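Local coordinates for protein cyanuric acid amidohydrolase (Azorhizobium caulinodans, PDB 4NQ3) that hydrolyses cyanuric acid, opening its s-triazine ring to carboxybiuret, which spontaneously loses carbon dioxide to give biuret, at residues 39-44 and 76-81. Sequence-based numbering, arbitrary orientation.
Sequences GKTEGN and LVMSGG. With BR8 (barbituric acid), chain C.
Val77 O accepts the backbone N of Gly39 at 2.8 Å, opening a parallel ladder that shows how paired strand ends can build a substrate site. At selenomethionine Met78 the bent side chain lays SE along Gly39 and against Thr41 CG2, 4.1 Å from SE, the two side chains crossing at about a right angle. Ser79 continues the ladder, its N donating to Gly39 O and its O accepting Thr41 N. Ser79 OG, anti to the backbone N (chi1 -175°), lies 2.9 Å from barbituric acid N3 and accepts Lys40 NZ at 3.1 Å, consistent with one of the enzyme's three potential Ser-Lys dyads. Bends at chi2 and chi3 curl the Lys40 chain back over the strand end, where NZ also bonds Gly80 O at 2.9 Å, from above its carbonyl plane, and Gly81 O weakly. With Lys40 cut back to alanine, Ser79 OG would probably lose this donor and the Gly80 carbonyl one of its holds. Gly80 N donates to ligand O2, and ligand N3 to Gly80 O, both 2.9 Å. Gly81 N bonds Thr41 O weakly. Helix 51-67 links the two strands in a beta-alpha-beta unit and packs on Met78, while strand 331-334 meets Lys40 and Ser79 through Tyr331, Ser333 and Val332 O, which accepts Lys40 NZ.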
ATOM      1  N   GLY A  39      20.420   0.786  12.564  1.00 22.62           N
ATOM      2  CA  GLY A  39      19.477  -0.301  12.444  1.00 19.64           C
ATOM      3  C   GLY A  39      18.701  -0.214  11.157  1.00 24.36           C
ATOM      4  O   GLY A  39      18.452   0.881  10.671  1.00 39.45           O
ATOM      5  N   LYS A  40      18.326  -1.366  10.607  1.00 29.22           N
ATOM      6  CA  LYS A  40      17.287  -1.442   9.591  1.00 18.80           C
ATOM      7  C   LYS A  40      16.097  -2.074  10.278  1.00 23.08           C
ATOM      8  O   LYS A  40      16.208  -3.177  10.794  1.00 30.15           O
ATOM      9  CB  LYS A  40      17.733  -2.271   8.395  1.00 20.15           C
ATOM     10  CG  LYS A  40      18.801  -1.609   7.575  1.00 25.07           C
ATOM     11  CD  LYS A  40      18.329  -0.236   7.131  1.00 29.04           C
ATOM     12  CE  LYS A  40      17.069  -0.320   6.254  1.00 29.80           C
ATOM     13  NZ  LYS A  40      16.532   1.046   5.976  1.00 21.11           N
ATOM     14  N   THR A  41      14.974  -1.366  10.350  1.00 25.22           N
ATOM     15  CA  THR A  41      13.794  -1.919  11.020  1.00 22.24           C
ATOM     16  C   THR A  41      12.650  -2.135  10.019  1.00 24.17           C
ATOM     17  O   THR A  41      12.598  -1.471   8.996  1.00 27.78           O
ATOM     18  CB  THR A  41      13.365  -1.013  12.187  1.00 25.04           C
ATOM     19  OG1 THR A  41      13.023   0.289  11.691  1.00 23.51           O
ATOM     20  CG2 THR A  41      14.521  -0.857  13.150  1.00 16.44           C
ATOM     21  N   GLU A  42      11.736  -3.049  10.336  1.00 27.22           N
ATOM     22  CA  GLU A  42      10.707  -3.542   9.394  1.00 27.38           C
ATOM     23  C   GLU A  42       9.604  -2.576   8.989  1.00 23.54           C
ATOM     24  O   GLU A  42       8.676  -2.991   8.300  1.00 31.88           O
ATOM     25  CB  GLU A  42       9.993  -4.760   9.986  1.00 29.79           C
ATOM     26  CG  GLU A  42      10.837  -5.981  10.100  1.00 40.96           C
ATOM     27  CD  GLU A  42      10.578  -6.751  11.386  1.00 48.55           C
ATOM     28  OE1 GLU A  42       9.865  -7.806  11.338  1.00 41.17           O
ATOM     29  OE2 GLU A  42      11.118  -6.300  12.434  1.00 55.49           O
ATOM     30  N   GLY A  43       9.679  -1.320   9.427  1.00 20.77           N
ATOM     31  CA  GLY A  43       8.677  -0.315   9.089  1.00 26.80           C
ATOM     32  C   GLY A  43       8.647   0.020   7.603  1.00 26.75           C
ATOM     33  O   GLY A  43       9.316  -0.643   6.802  1.00 30.83           O
ATOM     34  N   ASN A  44       7.859   1.021   7.209  1.00 23.80           N
ATOM     35  CA  ASN A  44       7.816   1.380   5.791  1.00 23.56           C
ATOM     36  C   ASN A  44       8.874   2.392   5.414  1.00 30.57           C
ATOM     37  O   ASN A  44       9.023   2.729   4.232  1.00 44.12           O
ATOM     38  CB  ASN A  44       6.424   1.881   5.377  1.00 24.44           C
ATOM     39  CG  ASN A  44       5.982   3.128   6.109  1.00 31.60           C
ATOM     40  OD1 ASN A  44       6.778   3.836   6.719  1.00 32.20           O
ATOM     41  ND2 ASN A  44       4.688   3.413   6.031  1.00 31.19           N
ATOM     42  N   LEU A  76      21.631   6.710  18.180  1.00 28.06           N
ATOM     43  CA  LEU A  76      20.721   5.687  17.690  1.00 26.03           C
ATOM     44  C   LEU A  76      20.143   6.130  16.339  1.00 27.30           C
ATOM     45  O   LEU A  76      19.294   7.023  16.273  1.00 36.17           O
ATOM     46  CB  LEU A  76      19.622   5.425  18.716  1.00 14.67           C
ATOM     47  CG  LEU A  76      20.071   4.833  20.063  1.00 20.04           C
ATOM     48  CD1 LEU A  76      18.892   4.548  20.997  1.00 14.74           C
ATOM     49  CD2 LEU A  76      20.891   3.542  19.879  1.00 14.89           C
ATOM     50  N   VAL A  77      20.646   5.526  15.268  1.00 15.11           N
ATOM     51  CA  VAL A  77      20.126   5.730  13.920  1.00 27.77           C
ATOM     52  C   VAL A  77      19.286   4.536  13.475  1.00 21.55           C
ATOM     53  O   VAL A  77      19.827   3.508  13.065  1.00 23.47           O
ATOM     54  CB  VAL A  77      21.254   5.941  12.874  1.00 26.25           C
ATOM     55  CG1 VAL A  77      20.660   6.267  11.538  1.00 16.32           C
ATOM     56  CG2 VAL A  77      22.234   6.988  13.326  1.00 15.41           C
HETATM   57  N   MSE A  78      17.970   4.652  13.562  1.00 16.28           N
HETATM   58  CA  MSE A  78      17.129   3.562  13.096  1.00 16.68           C
HETATM   59  C   MSE A  78      16.536   3.929  11.757  1.00 24.20           C
HETATM   60  O   MSE A  78      15.692   4.813  11.670  1.00 30.21           O
HETATM   61  CB  MSE A  78      16.018   3.246  14.089  1.00 22.09           C
HETATM   62  CG  MSE A  78      16.510   2.760  15.461  1.00 27.59           C
HETATM   63 SE   MSE A  78      17.418   1.031  15.380  0.65 21.31          SE
HETATM   64  CE  MSE A  78      19.218   1.660  15.823  1.00 15.68           C
ATOM     65  N   SER A  79      17.001   3.271  10.705  1.00 21.07           N
ATOM     66  CA  SER A  79      16.471   3.503   9.369  1.00 24.60           C
ATOM     67  C   SER A  79      15.494   2.419   9.006  1.00 29.28           C
ATOM     68  O   SER A  79      15.869   1.246   8.961  1.00 33.94           O
ATOM     69  CB  SER A  79      17.577   3.545   8.333  1.00 29.48           C
ATOM     70  OG  SER A  79      17.027   3.886   7.081  1.00 38.16           O
ATOM     71  N   GLY A  80      14.235   2.812   8.803  1.00 26.20           N
ATOM     72  CA  GLY A  80      13.166   1.883   8.477  1.00 22.72           C
ATOM     73  C   GLY A  80      13.178   1.514   7.009  1.00 25.21           C
ATOM     74  O   GLY A  80      13.892   2.117   6.197  1.00 24.14           O
ATOM     75  N   GLY A  81      12.387   0.510   6.661  1.00 24.81           N
ATOM     76  CA  GLY A  81      12.245   0.113   5.270  1.00 26.25           C
ATOM     77  C   GLY A  81      13.168  -1.033   4.900  1.00 30.08           C
ATOM     78  O   GLY A  81      14.337  -0.800   4.566  1.00 32.05           O
TER
HETATM   79  N1  BR8 C 401      14.014   7.128   6.812  1.00 21.67           N
HETATM   80  C2  BR8 C 401      13.918   5.796   7.022  1.00 23.39           C
HETATM   81  O2  BR8 C 401      13.335   5.413   8.019  1.00 22.38           O
HETATM   82  N3  BR8 C 401      14.453   4.912   6.129  1.00 31.64           N
HETATM   83  C4  BR8 C 401      15.121   5.347   4.956  1.00 29.46           C
HETATM   84  O4  BR8 C 401      15.582   4.522   4.173  1.00 35.02           O
HETATM   85  C5  BR8 C 401      15.334   6.825   4.623  1.00 22.87           C
HETATM   86  C6  BR8 C 401      14.670   7.662   5.707  1.00 18.61           C
HETATM   87  O8  BR8 C 401      14.698   8.869   5.618  1.00 24.37           O